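PDB 5FLW: Exo-beta-1,3-galactanase from Bifidobacterium bifidum, which probably hydrolyses beta-1,3-galactan from the chain end, releasing galactose units, as a family 43 glycoside hydrolase. Local coordinates for residues Y108-V113 against Q126-W131; Y134-I139 against I151-R156. All blocks are in the same frame, centred on the assembly; numbering follows the deposited sequence. Where two conformers were deposited one is given.

In the fold
Both contacts belong to the five-bladed beta-propeller of family 43 glycoside hydrolases, and they follow one another along the chain. Contact 1 lies farther out, its centre about 17 Å from the chain's centre, and is partly buried. It pairs strand 110-116 with strand 124-129, an edge strand of its four-stranded sheet. The centre of contact 2 is about 12 Å from the chain's centre, and most of its residues are buried. It sets the loop leading into strand 139-143 against strand 149-155 of the next sheet. Backbone pairing and a CH-pi contact mark contact 1; waters, carboxylates and arginines mark contact 2. The two touch where Ala109 O lies 3.0 Å from Ser136 N, a probable hydrogen bond.

Contact 1. Residues Y108-V113 against Q126-W131; sequences YAHIGV and QTTITW
Val113 O takes two backbone N-H groups from the opposite strand. Gln126 N gives the good bond, at 2.8 Å, and Thr127 N a weak one at 3.3 Å. Both residues face Val113, which makes a classic beta bulge in this antiparallel hairpin of a propeller blade. Past the bulge the pairing is regular: Ile111 and Ile129 form a hydrogen-bonded pair, with N-H...O bonds in both directions. Their side chains lie on the same face of the sheet as Val113. Both isoleucines also touch Ile172 of strand 172-179.

At the other end, the His110 ring is sandwiched. Thr130 CG2 sits over the centre of one face, 3.5 Å from the centroid, a CH-pi contact. The Tyr108 ring lies against the opposite face. His110 ND1 also bonds Tyr108 O at 2.8 Å, and that acceptor lies in the imidazole plane, which should fix the ring's rotation. With an alanine in place of His110, Tyr108 O would probably lose its ND1 partner and Thr130 CG2 the ring beneath it. With CG opposite the backbone N (chi1 -171°), the Tyr108 OH reaches Thr128 OG1 at 2.8 Å, the two side chains crossing at about a right angle.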
loop_
_atom_site.group_PDB
_atom_site.type_symbol
_atom_site.label_atom_id
_atom_site.label_comp_id
_atom_site.label_asym_id
_atom_site.label_seq_id
_atom_site.Cartn_x
_atom_site.Cartn_y
_atom_site.Cartn_z
ATOM N N TYR A 108 -0.760 2.296 -19.677
ATOM C CA TYR A 108 -1.122 0.879 -19.571
ATOM C C TYR A 108 -2.085 0.587 -18.423
ATOM O O TYR A 108 -3.124 -0.067 -18.620
ATOM C CB TYR A 108 0.123 0.023 -19.457
ATOM C CG TYR A 108 -0.106 -1.483 -19.564
ATOM C CD1 TYR A 108 -0.705 -2.046 -20.705
ATOM C CD2 TYR A 108 0.346 -2.359 -18.552
ATOM C CE1 TYR A 108 -0.863 -3.446 -20.828
ATOM C CE2 TYR A 108 0.191 -3.757 -18.665
ATOM C CZ TYR A 108 -0.419 -4.284 -19.809
ATOM O OH TYR A 108 -0.590 -5.651 -19.974
ATOM N N ALA A 109 -1.703 0.984 -17.207
ATOM C CA ALA A 109 -2.606 1.017 -16.062
ATOM C C ALA A 109 -3.297 -0.342 -15.826
ATOM O O ALA A 109 -4.530 -0.462 -15.846
ATOM C CB ALA A 109 -3.598 2.172 -16.214
ATOM N N HIS A 110 -2.486 -1.372 -15.565
ATOM C CA HIS A 110 -3.002 -2.707 -15.268
ATOM C C HIS A 110 -2.608 -3.146 -13.854
ATOM O O HIS A 110 -1.739 -2.550 -13.204
ATOM C CB HIS A 110 -2.420 -3.756 -16.226
ATOM C CG HIS A 110 -3.145 -3.884 -17.533
ATOM N ND1 HIS A 110 -3.375 -2.811 -18.366
ATOM C CD2 HIS A 110 -3.626 -4.975 -18.179
ATOM C CE1 HIS A 110 -3.987 -3.233 -19.462
ATOM N NE2 HIS A 110 -4.169 -4.537 -19.364
ATOM N N ILE A 111 -3.244 -4.239 -13.406
ATOM C CA ILE A 111 -2.816 -4.999 -12.232
ATOM C C ILE A 111 -2.071 -6.231 -12.738
ATOM O O ILE A 111 -2.596 -6.971 -13.581
ATOM C CB ILE A 111 -4.028 -5.448 -11.385
ATOM C CG1 ILE A 111 -4.849 -4.238 -10.888
ATOM C CG2 ILE A 111 -3.580 -6.338 -10.214
ATOM C CD1 ILE A 111 -6.263 -4.547 -10.374
ATOM N N GLY A 112 -0.858 -6.467 -12.233
ATOM C CA GLY A 112 -0.159 -7.730 -12.458
ATOM C C GLY A 112 -0.372 -8.680 -11.287
ATOM O O GLY A 112 -0.476 -8.240 -10.137
ATOM N N VAL A 113 -0.467 -9.979 -11.592
ATOM C CA VAL A 113 -0.733 -11.029 -10.605
ATOM C C VAL A 113 0.401 -12.058 -10.673
ATOM O O VAL A 113 0.718 -12.561 -11.760
ATOM C CB VAL A 113 -2.100 -11.710 -10.850
ATOM C CG1 VAL A 113 -2.351 -12.790 -9.823
ATOM C CG2 VAL A 113 -3.239 -10.699 -10.820
ATOM N N GLN A 126 2.123 -14.264 -13.541
ATOM C CA GLN A 126 1.086 -14.927 -14.336
ATOM C C GLN A 126 0.364 -14.002 -15.314
ATOM O O GLN A 126 0.596 -14.091 -16.523
ATOM C CB GLN A 126 0.116 -15.716 -13.448
ATOM C CG GLN A 126 0.854 -16.807 -12.696
ATOM C CD GLN A 126 -0.040 -17.859 -12.074
ATOM O OE1 GLN A 126 -1.189 -17.607 -11.732
ATOM N NE2 GLN A 126 0.522 -19.047 -11.881
ATOM N N THR A 127 -0.488 -13.104 -14.837
ATOM C CA THR A 127 -1.384 -12.347 -15.703
ATOM C C THR A 127 -1.202 -10.839 -15.500
ATOM O O THR A 127 -0.669 -10.372 -14.481
ATOM C CB THR A 127 -2.874 -12.667 -15.359
ATOM O OG1 THR A 127 -3.099 -12.433 -13.954
ATOM C CG2 THR A 127 -3.280 -14.108 -15.751
ATOM N N THR A 128 -1.694 -10.065 -16.471
ATOM C CA THR A 128 -2.101 -8.693 -16.198
ATOM C C THR A 128 -3.603 -8.631 -16.445
ATOM O O THR A 128 -4.123 -9.328 -17.326
ATOM C CB THR A 128 -1.353 -7.602 -16.986
ATOM O OG1 THR A 128 -1.732 -7.674 -18.362
ATOM C CG2 THR A 128 0.143 -7.749 -16.845
ATOM N N ILE A 129 -4.314 -7.865 -15.595
ATOM C CA ILE A 129 -5.766 -7.811 -15.639
ATOM C C ILE A 129 -6.240 -6.377 -15.438
ATOM O O ILE A 129 -5.542 -5.535 -14.862
ATOM C CB ILE A 129 -6.415 -8.737 -14.567
ATOM C CG1 ILE A 129 -6.315 -8.147 -13.143
ATOM C CG2 ILE A 129 -5.828 -10.196 -14.665
ATOM C CD1 ILE A 129 -6.956 -9.041 -12.042
ATOM N N THR A 130 -7.462 -6.123 -15.909
ATOM C CA THR A 130 -8.225 -4.918 -15.589
ATOM C C THR A 130 -9.653 -5.366 -15.309
ATOM O O THR A 130 -10.050 -6.463 -15.695
ATOM C CB THR A 130 -8.272 -3.877 -16.747
ATOM O OG1 THR A 130 -9.196 -4.314 -17.749
ATOM C CG2 THR A 130 -6.927 -3.679 -17.391
ATOM N N TRP A 131 -10.427 -4.509 -14.629
ATOM C CA TRP A 131 -11.881 -4.670 -14.577
ATOM C C TRP A 131 -12.473 -3.896 -15.753
ATOM O O TRP A 131 -12.324 -2.673 -15.827
ATOM C CB TRP A 131 -12.436 -4.149 -13.249
ATOM C CG TRP A 131 -13.929 -4.289 -13.114
ATOM C CD1 TRP A 131 -14.866 -3.294 -13.228
ATOM C CD2 TRP A 131 -14.663 -5.493 -12.819
ATOM N NE1 TRP A 131 -16.136 -3.805 -13.018
ATOM C CE2 TRP A 131 -16.035 -5.152 -12.758
ATOM C CE3 TRP A 131 -14.291 -6.813 -12.589
ATOM C CZ2 TRP A 131 -17.032 -6.098 -12.487
ATOM C CZ3 TRP A 131 -15.285 -7.753 -12.325
ATOM C CH2 TRP A 131 -16.635 -7.393 -12.288
#

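Contact 2. Residues Y134-I139 against I151-R156; sequences YLSRDI and IMSEDR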
loop_
_atom_site.group_PDB
_atom_site.type_symbol
_atom_site.label_atom_id
_atom_site.label_comp_id
_atom_site.label_asym_id
_atom_site.label_seq_id
_atom_site.Cartn_x
_atom_site.Cartn_y
_atom_site.Cartn_z
ATOM N N TYR A 134 -10.957 -0.872 -17.527
ATOM C CA TYR A 134 -10.744 0.399 -16.839
ATOM C C TYR A 134 -9.293 0.554 -16.387
ATOM O O TYR A 134 -8.597 -0.427 -16.092
ATOM C CB TYR A 134 -11.644 0.512 -15.597
ATOM C CG TYR A 134 -13.136 0.435 -15.876
ATOM C CD1 TYR A 134 -13.641 0.733 -17.122
ATOM C CD2 TYR A 134 -14.039 0.105 -14.868
ATOM C CE1 TYR A 134 -15.020 0.668 -17.387
ATOM C CE2 TYR A 134 -15.381 0.041 -15.114
ATOM C CZ TYR A 134 -15.874 0.331 -16.369
ATOM O OH TYR A 134 -17.226 0.247 -16.599
ATOM N N LEU A 135 -8.864 1.818 -16.270
ATOM C CA LEU A 135 -7.554 2.134 -15.719
ATOM C C LEU A 135 -7.422 1.638 -14.289
ATOM O O LEU A 135 -8.312 1.843 -13.461
ATOM C CB LEU A 135 -7.375 3.646 -15.677
ATOM C CG LEU A 135 -7.429 4.410 -16.994
ATOM C CD1 LEU A 135 -7.562 5.933 -16.761
ATOM C CD2 LEU A 135 -6.198 4.054 -17.867
ATOM N N SER A 136 -6.282 1.024 -13.978
ATOM C CA SER A 136 -5.882 0.720 -12.605
ATOM C C SER A 136 -4.446 1.211 -12.402
ATOM O O SER A 136 -3.535 0.800 -13.136
ATOM C CB SER A 136 -5.974 -0.785 -12.328
ATOM O OG SER A 136 -5.575 -1.076 -10.995
ATOM N N ARG A 137 -4.246 2.121 -11.450
ATOM C CA ARG A 137 -2.899 2.595 -11.122
ATOM C C ARG A 137 -2.547 2.242 -9.674
ATOM O O ARG A 137 -2.335 1.061 -9.393
ATOM C CB ARG A 137 -2.728 4.051 -11.538
ATOM C CG ARG A 137 -2.788 4.176 -13.075
ATOM C CD ARG A 137 -2.250 5.505 -13.525
ATOM N NE ARG A 137 -2.223 5.695 -14.973
ATOM C CZ ARG A 137 -3.237 6.224 -15.632
ATOM N NH1 ARG A 137 -4.333 6.550 -14.937
ATOM N NH2 ARG A 137 -3.173 6.447 -16.949
ATOM N N ASP A 138 -2.536 3.192 -8.731
ATOM C CA ASP A 138 -2.198 2.820 -7.350
ATOM C C ASP A 138 -3.152 1.751 -6.833
ATOM O O ASP A 138 -4.359 1.789 -7.108
ATOM C CB ASP A 138 -2.335 4.012 -6.412
ATOM C CG ASP A 138 -1.182 4.985 -6.515
ATOM O OD1 ASP A 138 -0.262 4.809 -7.370
ATOM O OD2 ASP A 138 -1.239 5.969 -5.752
ATOM N N ILE A 139 -2.604 0.782 -6.094
ATOM C CA ILE A 139 -3.388 -0.296 -5.516
ATOM C C ILE A 139 -3.061 -0.447 -4.031
ATOM O O ILE A 139 -1.984 -0.060 -3.558
ATOM C CB ILE A 139 -3.197 -1.664 -6.222
ATOM C CG1 ILE A 139 -1.716 -2.063 -6.185
ATOM C CG2 ILE A 139 -3.777 -1.657 -7.657
ATOM C CD1 ILE A 139 -1.493 -3.550 -6.403
ATOM N N ILE A 151 -8.964 -5.818 -3.530
ATOM C CA ILE A 151 -7.931 -4.935 -4.033
ATOM C C ILE A 151 -8.559 -3.562 -4.279
ATOM O O ILE A 151 -9.621 -3.456 -4.910
ATOM C CB ILE A 151 -7.218 -5.533 -5.266
ATOM C CG1 ILE A 151 -6.076 -4.626 -5.737
ATOM C CG2 ILE A 151 -8.187 -5.802 -6.387
ATOM C CD1 ILE A 151 -5.125 -5.321 -6.667
ATOM N N MET A 152 -7.922 -2.521 -3.733
ATOM C CA MET A 152 -8.351 -1.154 -3.992
ATOM C C MET A 152 -7.531 -0.628 -5.152
ATOM O O MET A 152 -6.332 -0.917 -5.249
ATOM C CB MET A 152 -8.178 -0.249 -2.760
ATOM C CG MET A 152 -8.933 -0.714 -1.509
ATOM S SD MET A 152 -8.042 -1.925 -0.479
ATOM C CE MET A 152 -6.849 -0.854 0.362
ATOM N N SER A 153 -8.170 0.141 -6.035
ATOM C CA SER A 153 -7.554 0.456 -7.325
ATOM C C SER A 153 -7.982 1.843 -7.785
ATOM O O SER A 153 -9.160 2.052 -8.101
ATOM C CB SER A 153 -7.975 -0.587 -8.386
ATOM O OG SER A 153 -7.634 -0.162 -9.706
ATOM N N GLU A 154 -7.025 2.763 -7.904
ATOM C CA GLU A 154 -7.337 4.111 -8.369
ATOM C C GLU A 154 -7.503 4.120 -9.886
ATOM O O GLU A 154 -6.627 3.650 -10.624
ATOM C CB GLU A 154 -6.253 5.106 -7.934
ATOM C CG GLU A 154 -6.667 6.583 -8.092
ATOM C CD GLU A 154 -6.386 7.171 -9.476
ATOM O OE1 GLU A 154 -5.343 6.826 -10.077
ATOM O OE2 GLU A 154 -7.208 7.987 -9.971
ATOM N N ASP A 155 -8.632 4.669 -10.342
ATOM C CA ASP A 155 -9.047 4.667 -11.745
ATOM C C ASP A 155 -9.371 6.114 -12.108
ATOM O O ASP A 155 -10.407 6.649 -11.672
ATOM C CB ASP A 155 -10.257 3.734 -11.870
ATOM C CG ASP A 155 -11.025 3.861 -13.182
ATOM O OD1 ASP A 155 -10.705 4.683 -14.066
ATOM O OD2 ASP A 155 -12.032 3.096 -13.298
ATOM N N ARG A 156 -8.485 6.754 -12.897
ATOM C CA ARG A 156 -8.599 8.207 -13.104
ATOM C C ARG A 156 -9.937 8.625 -13.727
ATOM O O ARG A 156 -10.383 9.768 -13.529
ATOM C CB ARG A 156 -7.433 8.756 -13.910
ATOM C CG ARG A 156 -7.252 10.303 -13.785
ATOM C CD ARG A 156 -6.853 10.752 -12.366
ATOM N NE ARG A 156 -5.932 9.796 -11.733
ATOM C CZ ARG A 156 -4.593 9.875 -11.753
ATOM N NH1 ARG A 156 -3.962 10.877 -12.369
ATOM N NH2 ARG A 156 -3.874 8.916 -11.166
HETATM O O HOH W 1 -9.460 -0.024 -11.698
HETATM O O HOH W 2 -10.959 3.767 -16.635
HETATM O O HOH W 3 -5.921 5.715 -12.548
HETATM O O HOH W 4 -2.995 6.112 -8.812
#
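Ser136 and Ser153 meet hydroxyl to hydroxyl, OG to OG at 2.6 Å, a short hydrogen bond. Both hydroxyls swing opposite their backbone N, and this brings the two groups together. Water 1 links Ser153 OG to Leu135 O.

The Arg156 guanidinium grips Glu154 side-on, its NE bonding OE2 and its NH2 bonding OE1, in a two-bond salt bridge. Bends at chi2 and chi3 fold the Arg156 chain round to the Glu154 carboxylate. Arg137 crosses Arg156 at about a right angle, the guanidinium planes 52° apart. Its NH1 lies over one face of the Arg156 guanidinium and 3.9 Å from Arg156 CB. Glu154 probably offsets this closeness of like charges. Water 3 bridges Arg137 NH1, Glu154 O and Glu154 OE1.

Tyr134 and Asp155 cross with ring and carboxylate planes 34° apart, and Asp155 OD2 comes 3.5 Å from Tyr134 CB. That oxygen is held by His158 and His161, while Tyr134 OH bonds Arg132. Water 2 joins Asp155 OD1 to Leu135 N. Ile139 and Ser153 form an antiparallel non-hydrogen-bonded pair, CA to CA 4.6 Å.

Backbone bonds Arg137 N to Glu154 O and Glu154 N to Asp138 O bind the loop to the strand. Arg137 NH2 bonds Tyr106 O, and Asp138 pairs with Arg83 and bonds Ser190 N. Strand 95-102 adjoins the loop through His100 at Arg137 and Tyr98 at Ile139, strand 159-165 flanks the paired strand, and Pro191 of strand 191-196 touches Asp138 and Met152.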